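Side-chain contacts in ribosomal RNA small subunit methyltransferase Nep1 (Archaeoglobus fulgidus, PDB 3O7B), which probably methylates N1 of a specific pseudouridine in 16S ribosomal RNA, using S-adenosyl-L-methionine as methyl donor, and works as a homodimer in ribosome biogenesis: residues S28-L33 with L95-S100; R81-R86 with H110-E115; R103-Y108 with C233-V238; F172-G177 with T219-S224. One frame throughout, in Å; residues are numbered along the deposited sequence.

Contact 1: residues S28-L33 with L95-S100; sequences SAFVFL and LLLLDS
With CG of Leu97 turned trans to the backbone N (chi1 -175°), the isobutyl group stands out from helix 87-98 toward strand 28-35. There it meets Phe30 and Phe32, whose CG atoms both lie opposite their carbonyl carbons and whose side chains leave the strand on the side facing the helix. The contact belongs to the alpha/beta core of the SPOUT methyltransferase fold, in which helices pack here on the parallel part of a mixed sheet. The two methyl branches of Leu97 have separate tasks. Leu97 CD1 sits almost exactly over the middle of the Phe30 ring, 3.6 Å from the centroid and 5° off the ring normal, a textbook CH-pi contact that presents a methyl group to the pi cloud. Leu97 CD2 drops to the root of the same side chain, 3.5 Å from Phe30 CB, and so reaches into the notch between the two phenylalanines. All three residues are buried, and neighbouring groups continue the packing: Leu97 also rests on Val107 of the adjacent strand, while the Phe30 ring meets Tyr235 of helix 224-239 edge-to-face. On the Phe32 side the touch is slighter: the two side chains pass head to tail, the ring lying oblique to the methyl group, with Phe32 CE2 3.9 Å from Leu97 CD2.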
# COMPACT_ATOMS: atom_id res chain seq x y z
N SER A 28 -10.08 4.87 -20.96
CA SER A 28 -8.73 4.50 -20.55
C SER A 28 -8.73 3.27 -19.66
O SER A 28 -9.78 2.83 -19.17
CB SER A 28 -8.02 5.67 -19.86
OG SER A 28 -7.77 6.70 -20.81
N ALA A 29 -7.55 2.71 -19.49
CA ALA A 29 -7.35 1.57 -18.60
C ALA A 29 -5.99 1.67 -17.94
O ALA A 29 -5.05 2.19 -18.52
CB ALA A 29 -7.43 0.25 -19.39
N PHE A 30 -5.90 1.09 -16.75
CA PHE A 30 -4.63 0.80 -16.11
C PHE A 30 -4.42 -0.69 -16.12
O PHE A 30 -5.36 -1.44 -15.81
CB PHE A 30 -4.65 1.28 -14.66
CG PHE A 30 -4.45 2.75 -14.49
CD1 PHE A 30 -3.24 3.26 -14.01
CD2 PHE A 30 -5.49 3.65 -14.78
CE1 PHE A 30 -3.06 4.63 -13.82
CE2 PHE A 30 -5.30 5.04 -14.60
CZ PHE A 30 -4.09 5.51 -14.13
N VAL A 31 -3.23 -1.12 -16.53
CA VAL A 31 -2.89 -2.52 -16.61
C VAL A 31 -1.64 -2.78 -15.81
O VAL A 31 -0.56 -2.24 -16.12
CB VAL A 31 -2.65 -2.98 -18.09
CG1 VAL A 31 -2.42 -4.47 -18.15
CG2 VAL A 31 -3.81 -2.55 -18.97
N PHE A 32 -1.74 -3.63 -14.78
CA PHE A 32 -0.57 -4.08 -14.06
C PHE A 32 -0.01 -5.29 -14.75
O PHE A 32 -0.74 -6.26 -14.99
CB PHE A 32 -0.89 -4.32 -12.58
CG PHE A 32 -1.28 -3.05 -11.87
CD1 PHE A 32 -0.32 -2.09 -11.59
CD2 PHE A 32 -2.62 -2.80 -11.53
CE1 PHE A 32 -0.68 -0.87 -10.99
CE2 PHE A 32 -2.97 -1.58 -10.91
CZ PHE A 32 -1.99 -0.63 -10.64
N LEU A 33 1.26 -5.21 -15.10
CA LEU A 33 1.92 -6.23 -15.94
C LEU A 33 2.74 -7.21 -15.15
O LEU A 33 3.46 -6.83 -14.20
CB LEU A 33 2.82 -5.56 -16.97
CG LEU A 33 2.15 -4.70 -18.02
CD1 LEU A 33 3.23 -4.12 -18.92
CD2 LEU A 33 1.12 -5.50 -18.86
N LEU A 95 -4.98 -1.06 -4.41
CA LEU A 95 -5.68 -0.28 -3.38
C LEU A 95 -5.62 1.20 -3.70
O LEU A 95 -6.63 1.89 -3.69
CB LEU A 95 -5.10 -0.53 -1.99
CG LEU A 95 -5.38 -1.88 -1.34
CD1 LEU A 95 -4.75 -1.90 0.07
CD2 LEU A 95 -6.87 -2.19 -1.29
N LEU A 96 -4.43 1.70 -4.00
CA LEU A 96 -4.28 3.12 -4.27
C LEU A 96 -5.08 3.53 -5.50
O LEU A 96 -5.80 4.53 -5.49
CB LEU A 96 -2.81 3.48 -4.46
CG LEU A 96 -2.54 4.90 -4.93
CD1 LEU A 96 -3.21 5.94 -3.99
CD2 LEU A 96 -1.06 5.12 -4.98
N LEU A 97 -4.92 2.78 -6.59
CA LEU A 97 -5.59 3.14 -7.82
C LEU A 97 -7.11 3.18 -7.64
O LEU A 97 -7.77 4.14 -8.07
CB LEU A 97 -5.21 2.12 -8.91
CG LEU A 97 -5.77 2.48 -10.27
CD1 LEU A 97 -5.17 3.79 -10.82
CD2 LEU A 97 -5.51 1.35 -11.24
N LEU A 98 -7.67 2.16 -7.00
CA LEU A 98 -9.12 2.08 -6.87
C LEU A 98 -9.67 3.12 -5.88
O LEU A 98 -10.87 3.43 -5.92
CB LEU A 98 -9.55 0.67 -6.52
CG LEU A 98 -9.30 -0.37 -7.63
CD1 LEU A 98 -9.37 -1.77 -7.04
CD2 LEU A 98 -10.32 -0.21 -8.72
N ASP A 99 -8.79 3.66 -5.03
CA ASP A 99 -9.17 4.76 -4.10
C ASP A 99 -9.37 6.10 -4.82
O ASP A 99 -9.89 7.05 -4.24
CB ASP A 99 -8.08 4.95 -3.03
CG ASP A 99 -8.07 3.86 -1.95
OD1 ASP A 99 -9.02 3.04 -1.83
OD2 ASP A 99 -7.06 3.83 -1.18
N SER A 100 -8.92 6.20 -6.07
CA SER A 100 -9.07 7.44 -6.85
C SER A 100 -10.55 7.82 -6.97
O SER A 100 -11.40 6.96 -7.19
CB SER A 100 -8.49 7.27 -8.26
OG SER A 100 -8.79 8.42 -9.05

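Contact 2: residues R81-R86 with H110-E115; sequences REKRGR and HTLNGE
Apolar packing carries this contact, and Leu112 supplies it from one side, its forked end reaching toward Lys83 and Arg84. Leu112 CD2 lies against the aliphatic part of Lys83, 3.7 Å from Lys83 CD and nearly as close to CB. Leu112 CD1 comes up to the backbone, 3.4 Å from Lys83 O, and also touches Arg84, 3.9 Å from its CG. Both long side chains thus offer methylenes to the leucine and take their charges elsewhere. Lys83 is extended beyond CG, which carries NZ past Leu112 to a salt bridge with Glu34 and a hydrogen bond to Asp200 O; the aromatic rings of Phe196 and Phe202 add cation-pi contacts. Arg84 bends at chi3 (90°) and forms a salt bridge with Glu38.

Leu112 occupies the second position of a type I beta turn, Thr111 to Gly114, the hairpin connection between strands 105-111 and 116-119 of the central sheet. Facing it, residues 81-83 form a short 3-10 segment in the loop that leads to helix 87-98 and to Arg86, which probably interacts with the substrate rRNA.

Hydrogen bonds stiffen the hairpin end. Thr111 OG1 accepts from Asn113 N at 3.3 Å, making an ST turn, and from Glu115 N at 3.2 Å. The same Thr111 hydroxyl donates to Glu115 OE1 over 2.7 Å, using the anti lone pair of that oxygen, while Thr111 N binds Glu115 O at 2.9 Å.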
# COMPACT_ATOMS: atom_id res chain seq x y z
N ARG A 81 12.55 -17.01 -10.70
CA ARG A 81 12.13 -16.99 -9.31
C ARG A 81 12.14 -15.58 -8.73
O ARG A 81 11.31 -15.26 -7.86
CB ARG A 81 12.97 -17.95 -8.45
CG ARG A 81 12.48 -18.07 -6.98
CD ARG A 81 13.36 -17.23 -6.10
NE ARG A 81 12.96 -17.16 -4.69
CZ ARG A 81 12.19 -16.21 -4.17
NH1 ARG A 81 11.67 -15.25 -4.94
NH2 ARG A 81 11.95 -16.21 -2.87
N GLU A 82 13.03 -14.73 -9.22
CA GLU A 82 13.13 -13.36 -8.72
C GLU A 82 11.83 -12.57 -8.91
O GLU A 82 11.59 -11.61 -8.18
CB GLU A 82 14.34 -12.63 -9.34
CG GLU A 82 14.20 -12.23 -10.81
CD GLU A 82 14.45 -13.38 -11.78
OE1 GLU A 82 14.84 -14.49 -11.34
OE2 GLU A 82 14.26 -13.16 -13.00
N LYS A 83 11.00 -12.99 -9.87
CA LYS A 83 9.72 -12.30 -10.12
C LYS A 83 8.56 -12.81 -9.27
O LYS A 83 7.49 -12.19 -9.26
CB LYS A 83 9.31 -12.45 -11.59
CG LYS A 83 10.21 -11.69 -12.54
CD LYS A 83 9.65 -11.73 -13.95
CE LYS A 83 10.38 -10.76 -14.84
NZ LYS A 83 9.87 -10.80 -16.25
N ARG A 84 8.76 -13.93 -8.57
CA ARG A 84 7.64 -14.73 -8.07
C ARG A 84 7.39 -14.60 -6.58
O ARG A 84 8.30 -14.22 -5.82
CB ARG A 84 7.84 -16.19 -8.46
CG ARG A 84 7.97 -16.36 -9.95
CD ARG A 84 8.32 -17.79 -10.32
NE ARG A 84 7.12 -18.57 -10.55
CZ ARG A 84 7.08 -19.70 -11.25
NH1 ARG A 84 8.20 -20.18 -11.79
NH2 ARG A 84 5.94 -20.34 -11.41
N GLY A 85 6.16 -14.90 -6.18
CA GLY A 85 5.77 -14.96 -4.77
C GLY A 85 5.58 -13.62 -4.10
O GLY A 85 5.71 -13.53 -2.87
N ARG A 86 5.23 -12.60 -4.87
CA ARG A 86 5.06 -11.24 -4.29
C ARG A 86 3.71 -10.57 -4.59
O ARG A 86 3.65 -9.52 -5.21
CB ARG A 86 6.23 -10.34 -4.70
CG ARG A 86 7.57 -10.84 -4.16
CD ARG A 86 7.70 -10.67 -2.62
NE ARG A 86 7.46 -9.28 -2.26
CZ ARG A 86 8.34 -8.30 -2.38
NH1 ARG A 86 9.57 -8.53 -2.82
NH2 ARG A 86 7.99 -7.06 -2.05
N HIS A 110 -2.51 -8.33 -15.44
CA HIS A 110 -1.91 -9.37 -16.24
C HIS A 110 -0.92 -10.08 -15.34
O HIS A 110 -0.08 -9.42 -14.71
CB HIS A 110 -1.25 -8.69 -17.45
CG HIS A 110 -0.15 -9.47 -18.10
ND1 HIS A 110 -0.35 -10.41 -19.09
CD2 HIS A 110 1.19 -9.38 -17.92
CE1 HIS A 110 0.83 -10.87 -19.49
NE2 HIS A 110 1.78 -10.26 -18.79
N THR A 111 -1.04 -11.39 -15.21
CA THR A 111 -0.15 -12.12 -14.30
C THR A 111 1.12 -12.60 -15.01
O THR A 111 1.19 -12.59 -16.26
CB THR A 111 -0.84 -13.33 -13.65
OG1 THR A 111 -0.98 -14.35 -14.65
CG2 THR A 111 -2.20 -12.96 -13.10
N LEU A 112 2.09 -13.04 -14.22
CA LEU A 112 3.34 -13.61 -14.73
C LEU A 112 3.12 -14.76 -15.68
O LEU A 112 3.98 -15.04 -16.51
CB LEU A 112 4.20 -14.13 -13.59
CG LEU A 112 4.97 -13.11 -12.79
CD1 LEU A 112 5.52 -13.79 -11.55
CD2 LEU A 112 6.09 -12.53 -13.64
N ASN A 113 1.99 -15.45 -15.51
CA ASN A 113 1.66 -16.61 -16.34
C ASN A 113 0.77 -16.27 -17.53
O ASN A 113 0.30 -17.17 -18.24
CB ASN A 113 1.06 -17.72 -15.47
CG ASN A 113 2.06 -18.25 -14.45
OD1 ASN A 113 1.74 -18.41 -13.26
ND2 ASN A 113 3.29 -18.51 -14.90
N GLY A 114 0.54 -14.98 -17.73
CA GLY A 114 -0.20 -14.47 -18.90
C GLY A 114 -1.71 -14.40 -18.77
O GLY A 114 -2.41 -14.07 -19.75
N GLU A 115 -2.23 -14.68 -17.58
CA GLU A 115 -3.67 -14.60 -17.36
C GLU A 115 -4.10 -13.14 -17.25
O GLU A 115 -3.30 -12.30 -16.82
CB GLU A 115 -4.07 -15.34 -16.08
CG GLU A 115 -3.71 -16.80 -16.10
CD GLU A 115 -3.27 -17.29 -14.74
OE1 GLU A 115 -2.38 -16.64 -14.13
OE2 GLU A 115 -3.79 -18.33 -14.30

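Contact 3: residues R103-Y108 with C233-V238; sequences RDFEVY and CEYERV
Helix 224-239, the C-terminal helix of the SPOUT methyltransferase fold and part of the dimer interface, is joined here to the start of strand 105-111 through Tyr235. Its phenol leaves the helix with CG trans to the backbone N (chi1 -177°), reaching across to Asp104 and Phe105. Tyr235 OH donates a 2.8 Å hydrogen bond to Asp104 OD1. That oxygen lies at the edge of the phenol, close to the ring plane, yet the hydroxyl approaches it from above the carboxylate, 42° out of its plane. Phe105 packs beside the bond: its CB is 3.6 Å from Tyr235 OH, and its CD2 is 3.7 Å from Tyr235 CE2. The two rings are almost perpendicular, with planes at 89°, but meet obliquely with centroids 5.7 Å apart. Phe30 of the adjacent strand also meets the Phe105 ring. Two residues before Tyr235 in the helix, Cys233 forms a disulfide with Cys233 of the second subunit. Asp104 also has a second partner, since OD2 forms a salt bridge with Arg239 of the same helix. Tyrosine and arginine together therefore hold the carboxylate from the helix side, and this pairing probably favours its ionised form.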
# COMPACT_ATOMS: atom_id res chain seq x y z
N ARG A 103 -13.45 7.95 -12.05
CA ARG A 103 -14.06 6.67 -12.38
C ARG A 103 -14.06 6.36 -13.89
O ARG A 103 -14.76 5.45 -14.33
CB ARG A 103 -15.48 6.58 -11.78
CG ARG A 103 -15.56 6.89 -10.28
CD ARG A 103 -15.41 5.64 -9.43
NE ARG A 103 -14.50 5.84 -8.31
CZ ARG A 103 -14.41 5.07 -7.23
NH1 ARG A 103 -13.52 5.37 -6.29
NH2 ARG A 103 -15.22 4.02 -7.07
N ASP A 104 -13.25 7.08 -14.67
CA ASP A 104 -13.24 7.02 -16.15
C ASP A 104 -12.22 6.02 -16.71
O ASP A 104 -11.74 6.17 -17.85
CB ASP A 104 -12.95 8.41 -16.74
CG ASP A 104 -11.47 8.79 -16.67
OD1 ASP A 104 -10.78 8.33 -15.73
OD2 ASP A 104 -10.99 9.55 -17.55
N PHE A 105 -11.87 5.04 -15.90
CA PHE A 105 -10.95 4.02 -16.37
C PHE A 105 -11.32 2.63 -15.90
O PHE A 105 -12.01 2.43 -14.88
CB PHE A 105 -9.49 4.37 -16.01
CG PHE A 105 -9.21 4.48 -14.52
CD1 PHE A 105 -8.89 3.34 -13.78
CD2 PHE A 105 -9.22 5.72 -13.89
CE1 PHE A 105 -8.60 3.45 -12.41
CE2 PHE A 105 -8.92 5.84 -12.53
CZ PHE A 105 -8.63 4.70 -11.79
N GLU A 106 -10.89 1.66 -16.68
CA GLU A 106 -10.95 0.25 -16.32
C GLU A 106 -9.62 -0.18 -15.72
O GLU A 106 -8.61 0.49 -15.90
CB GLU A 106 -11.23 -0.62 -17.55
CG GLU A 106 -12.62 -0.53 -18.16
CD GLU A 106 -12.83 -1.64 -19.19
OE1 GLU A 106 -12.19 -1.63 -20.28
OE2 GLU A 106 -13.64 -2.56 -18.91
N VAL A 107 -9.64 -1.32 -15.02
CA VAL A 107 -8.48 -1.88 -14.35
C VAL A 107 -8.30 -3.34 -14.68
O VAL A 107 -9.23 -4.14 -14.56
CB VAL A 107 -8.62 -1.72 -12.81
CG1 VAL A 107 -7.44 -2.37 -12.09
CG2 VAL A 107 -8.72 -0.27 -12.46
N TYR A 108 -7.09 -3.69 -15.12
CA TYR A 108 -6.73 -5.06 -15.41
C TYR A 108 -5.46 -5.46 -14.73
O TYR A 108 -4.57 -4.62 -14.50
CB TYR A 108 -6.51 -5.26 -16.92
CG TYR A 108 -7.73 -5.03 -17.77
CD1 TYR A 108 -8.59 -6.08 -18.06
CD2 TYR A 108 -8.03 -3.76 -18.26
CE1 TYR A 108 -9.71 -5.88 -18.84
CE2 TYR A 108 -9.16 -3.56 -19.06
CZ TYR A 108 -9.99 -4.64 -19.33
OH TYR A 108 -11.13 -4.48 -20.12
N CYS A 233 -1.49 10.53 -10.11
CA CYS A 233 -1.59 11.97 -9.87
C CYS A 233 -1.57 12.79 -11.17
O CYS A 233 -2.34 13.74 -11.30
CB CYS A 233 -0.47 12.43 -8.98
SG CYS A 233 -0.65 14.15 -8.55
N GLU A 234 -0.68 12.43 -12.09
CA GLU A 234 -0.60 13.12 -13.39
C GLU A 234 -1.88 12.90 -14.20
O GLU A 234 -2.39 13.80 -14.87
CB GLU A 234 0.61 12.66 -14.20
CG GLU A 234 1.96 12.96 -13.55
CD GLU A 234 2.39 14.42 -13.61
OE1 GLU A 234 1.67 15.27 -14.18
OE2 GLU A 234 3.49 14.72 -13.10
N TYR A 235 -2.39 11.68 -14.14
CA TYR A 235 -3.62 11.31 -14.82
C TYR A 235 -4.79 12.14 -14.33
O TYR A 235 -5.56 12.70 -15.12
CB TYR A 235 -3.85 9.82 -14.62
CG TYR A 235 -5.05 9.26 -15.31
CD1 TYR A 235 -4.94 8.68 -16.58
CD2 TYR A 235 -6.29 9.23 -14.68
CE1 TYR A 235 -6.06 8.13 -17.21
CE2 TYR A 235 -7.41 8.69 -15.29
CZ TYR A 235 -7.29 8.14 -16.55
OH TYR A 235 -8.43 7.62 -17.14
N GLU A 236 -4.94 12.25 -13.01
CA GLU A 236 -6.00 13.06 -12.42
C GLU A 236 -5.85 14.54 -12.75
O GLU A 236 -6.84 15.21 -13.03
CB GLU A 236 -6.05 12.86 -10.91
CG GLU A 236 -6.46 11.50 -10.48
CD GLU A 236 -6.52 11.36 -8.98
OE1 GLU A 236 -5.91 12.20 -8.29
OE2 GLU A 236 -7.17 10.42 -8.51
N ARG A 237 -4.61 15.06 -12.72
CA ARG A 237 -4.35 16.47 -13.08
C ARG A 237 -4.96 16.81 -14.43
O ARG A 237 -5.64 17.84 -14.59
CB ARG A 237 -2.86 16.77 -13.16
CG ARG A 237 -2.15 16.97 -11.84
CD ARG A 237 -0.83 17.72 -12.08
NE ARG A 237 0.30 17.02 -11.48
CZ ARG A 237 1.58 17.22 -11.82
NH1 ARG A 237 1.91 18.11 -12.76
NH2 ARG A 237 2.54 16.52 -11.22
N VAL A 238 -4.71 15.95 -15.41
CA VAL A 238 -5.14 16.17 -16.79
C VAL A 238 -6.64 15.93 -16.97
O VAL A 238 -7.31 16.70 -17.66
CB VAL A 238 -4.34 15.25 -17.78
CG1 VAL A 238 -4.96 15.24 -19.17
CG2 VAL A 238 -2.88 15.67 -17.84

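Contact 4: residues F172-G177 with T219-S224; sequences FREKGG and TESYTS. With SAH (S-adenosyl-L-homocysteine), chain C; TYR (tyrosine), chain B.
The adenine of S-adenosylhomocysteine lies between the two loops, with the Phe172 ring, the Glu174 side chain and the Tyr222 ring around it. C2 of the adenine comes to the edge of the Phe172 ring, near its plane. Tyr222 meets the amino group obliquely, its CD2 3.3 Å from N6 of the ligand, and one face of its ring bears Glu220 O, offset toward the rim. Glu220 O accepts a 2.7 Å hydrogen bond from N6 of the ligand. At the ribose, O2' donates to Phe172 O over 2.6 Å. Such binding by backbone groups of loops after the sheet strands is characteristic of the SPOUT cofactor site, whose deep trefoil knot threads the C-terminal part of the chain; Gly194, Gly199, Leu217 and Gly218 complete the polar grip.

With CG trans to the backbone N (chi1 -177°) and the chain extended, the Glu174 carboxylate packs on the 219-221 backbone by van der Waals contact, Glu174 CD lying 3.6 Å from Glu220 C. A water donates to Glu174 OE1 at 2.8 Å and is also hydrogen-bonded to Ser221 OG at 2.9 Å. Beyond them, Thr219 CG2 touches the hydroxyl of a bound tyrosine. Polar links between the loops are thus indirect, through water and ligand, and donation from N6 and O2' to backbone carbonyls is consistent with selectivity for an adenosyl cofactor.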
# COMPACT_ATOMS: atom_id res chain seq x y z
N PHE A 172 5.46 2.23 -18.70
CA PHE A 172 6.37 2.93 -17.80
C PHE A 172 7.58 2.06 -17.53
O PHE A 172 7.47 0.94 -17.04
CB PHE A 172 5.60 3.39 -16.55
CG PHE A 172 4.70 4.56 -16.85
CD1 PHE A 172 5.17 5.87 -16.72
CD2 PHE A 172 3.42 4.36 -17.37
CE1 PHE A 172 4.37 6.96 -17.08
CE2 PHE A 172 2.62 5.44 -17.72
CZ PHE A 172 3.10 6.75 -17.58
N ARG A 173 8.75 2.56 -17.95
CA ARG A 173 10.03 1.89 -17.67
C ARG A 173 11.10 2.96 -17.54
O ARG A 173 11.04 3.99 -18.21
CB ARG A 173 10.50 0.92 -18.77
CG ARG A 173 9.60 0.64 -19.93
CD ARG A 173 10.41 -0.01 -21.06
NE ARG A 173 11.07 -1.26 -20.67
CZ ARG A 173 11.50 -2.19 -21.52
NH1 ARG A 173 11.36 -2.03 -22.83
NH2 ARG A 173 12.06 -3.29 -21.06
N GLU A 174 12.10 2.66 -16.71
CA GLU A 174 13.22 3.55 -16.47
C GLU A 174 13.93 3.98 -17.75
O GLU A 174 14.29 5.15 -17.88
CB GLU A 174 14.21 2.88 -15.51
CG GLU A 174 15.39 3.77 -15.14
CD GLU A 174 16.36 3.08 -14.21
OE1 GLU A 174 16.05 1.97 -13.73
OE2 GLU A 174 17.45 3.66 -13.97
N LYS A 175 14.08 3.06 -18.71
CA LYS A 175 14.83 3.35 -19.94
C LYS A 175 14.03 4.14 -20.99
O LYS A 175 14.54 4.46 -22.07
CB LYS A 175 15.38 2.06 -20.57
CG LYS A 175 14.30 1.08 -21.05
CD LYS A 175 14.82 0.13 -22.12
CE LYS A 175 14.75 0.78 -23.50
NZ LYS A 175 14.53 -0.22 -24.58
N GLY A 176 12.78 4.45 -20.67
CA GLY A 176 11.90 5.18 -21.57
C GLY A 176 12.21 6.65 -21.73
O GLY A 176 13.23 7.15 -21.23
N GLY A 177 11.32 7.35 -22.41
CA GLY A 177 11.55 8.74 -22.79
C GLY A 177 10.86 9.77 -21.91
O GLY A 177 10.09 9.44 -21.00
N THR A 219 15.81 8.92 -13.61
CA THR A 219 17.06 8.18 -13.80
C THR A 219 17.31 7.06 -12.78
O THR A 219 18.45 6.57 -12.66
CB THR A 219 18.28 9.14 -13.75
OG1 THR A 219 18.40 9.68 -12.42
CG2 THR A 219 18.11 10.29 -14.73
N GLU A 220 16.27 6.66 -12.06
CA GLU A 220 16.38 5.67 -10.98
C GLU A 220 15.27 4.64 -11.16
O GLU A 220 14.26 4.93 -11.80
CB GLU A 220 16.20 6.33 -9.61
CG GLU A 220 16.83 7.71 -9.43
CD GLU A 220 16.09 8.56 -8.40
OE1 GLU A 220 15.44 9.57 -8.79
OE2 GLU A 220 16.14 8.20 -7.20
N SER A 221 15.46 3.45 -10.57
CA SER A 221 14.41 2.42 -10.51
C SER A 221 13.48 2.71 -9.33
O SER A 221 13.91 2.69 -8.17
CB SER A 221 15.04 1.03 -10.33
OG SER A 221 14.07 -0.01 -10.45
N TYR A 222 12.21 2.97 -9.63
CA TYR A 222 11.20 3.24 -8.58
C TYR A 222 10.36 2.01 -8.31
O TYR A 222 10.34 1.07 -9.11
CB TYR A 222 10.31 4.41 -8.99
CG TYR A 222 11.07 5.67 -9.33
CD1 TYR A 222 11.90 6.28 -8.38
CD2 TYR A 222 10.97 6.24 -10.59
CE1 TYR A 222 12.62 7.43 -8.70
CE2 TYR A 222 11.68 7.39 -10.91
CZ TYR A 222 12.49 7.98 -9.96
OH TYR A 222 13.20 9.11 -10.30
N THR A 223 9.66 1.99 -7.19
CA THR A 223 8.78 0.88 -6.87
C THR A 223 7.49 0.98 -7.69
O THR A 223 7.10 2.05 -8.14
CB THR A 223 8.39 0.84 -5.40
OG1 THR A 223 7.63 2.02 -5.09
CG2 THR A 223 9.64 0.74 -4.50
N SER A 224 6.83 -0.16 -7.87
CA SER A 224 5.53 -0.16 -8.53
C SER A 224 4.54 0.79 -7.86
O SER A 224 3.81 1.50 -8.52
CB SER A 224 4.94 -1.57 -8.51
OG SER A 224 5.78 -2.48 -9.21
N SAH C . 12.61 -3.53 -13.77
CA SAH C . 12.66 -3.21 -12.31
CB SAH C . 11.78 -4.18 -11.54
CG SAH C . 10.30 -3.78 -11.53
SD SAH C . 10.03 -2.12 -10.82
C SAH C . 14.09 -3.24 -11.77
O SAH C . 15.04 -3.39 -12.53
C5' SAH C . 8.23 -1.90 -10.99
C4' SAH C . 7.72 -1.14 -12.21
O4' SAH C . 7.82 0.26 -12.02
C3' SAH C . 8.48 -1.38 -13.49
O3' SAH C . 8.13 -2.61 -14.08
C2' SAH C . 8.07 -0.18 -14.31
O2' SAH C . 6.76 -0.38 -14.86
C1' SAH C . 7.98 0.92 -13.27
N9 SAH C . 9.18 1.79 -13.14
C8 SAH C . 10.25 1.61 -12.29
N7 SAH C . 11.10 2.66 -12.46
C5 SAH C . 10.58 3.50 -13.37
C6 SAH C . 11.02 4.70 -13.92
N6 SAH C . 12.18 5.26 -13.55
N1 SAH C . 10.24 5.34 -14.86
C2 SAH C . 9.04 4.79 -15.28
N3 SAH C . 8.62 3.60 -14.73
C4 SAH C . 9.37 2.96 -13.81
N TYR B . 11.56 14.34 -13.83
CA TYR B . 12.78 14.27 -14.68
C TYR B . 13.35 15.68 -14.90
O TYR B . 12.60 16.66 -14.92
CB TYR B . 12.44 13.62 -16.03
CG TYR B . 13.49 12.65 -16.56
CD1 TYR B . 14.83 13.01 -16.66
CD2 TYR B . 13.12 11.36 -16.97
CE1 TYR B . 15.78 12.12 -17.15
CE2 TYR B . 14.06 10.46 -17.46
CZ TYR B . 15.39 10.85 -17.55
OH TYR B . 16.33 9.97 -18.03
OXT TYR B . 14.56 15.87 -15.07
O HOH W 1 14.04 0.02 -13.35

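Overall arrangement
From the N terminus, strand 28-35 enters the middle of the sheet and contact 1 closes a long loop, with some helix and almost no strand, by setting helix 87-98 upon it. Contact 2 crosses this closure: its 81-86 segment lies inside that loop and its 110-115 segment beyond it, at the far end of strand 105-111. The same strand begins in contact 3, which follows contact 1 in series and brings helix 224-239 back to it, about 7 Å from contact 1 between centres. Contacts 2 and 3 also cross along the chain. Contact 4 is nested within the loop closed by contact 3, joining the cofactor-binding loops after strands 168-172 and 212-215. All four contacts reach the second subunit, contact 2 through Arg86.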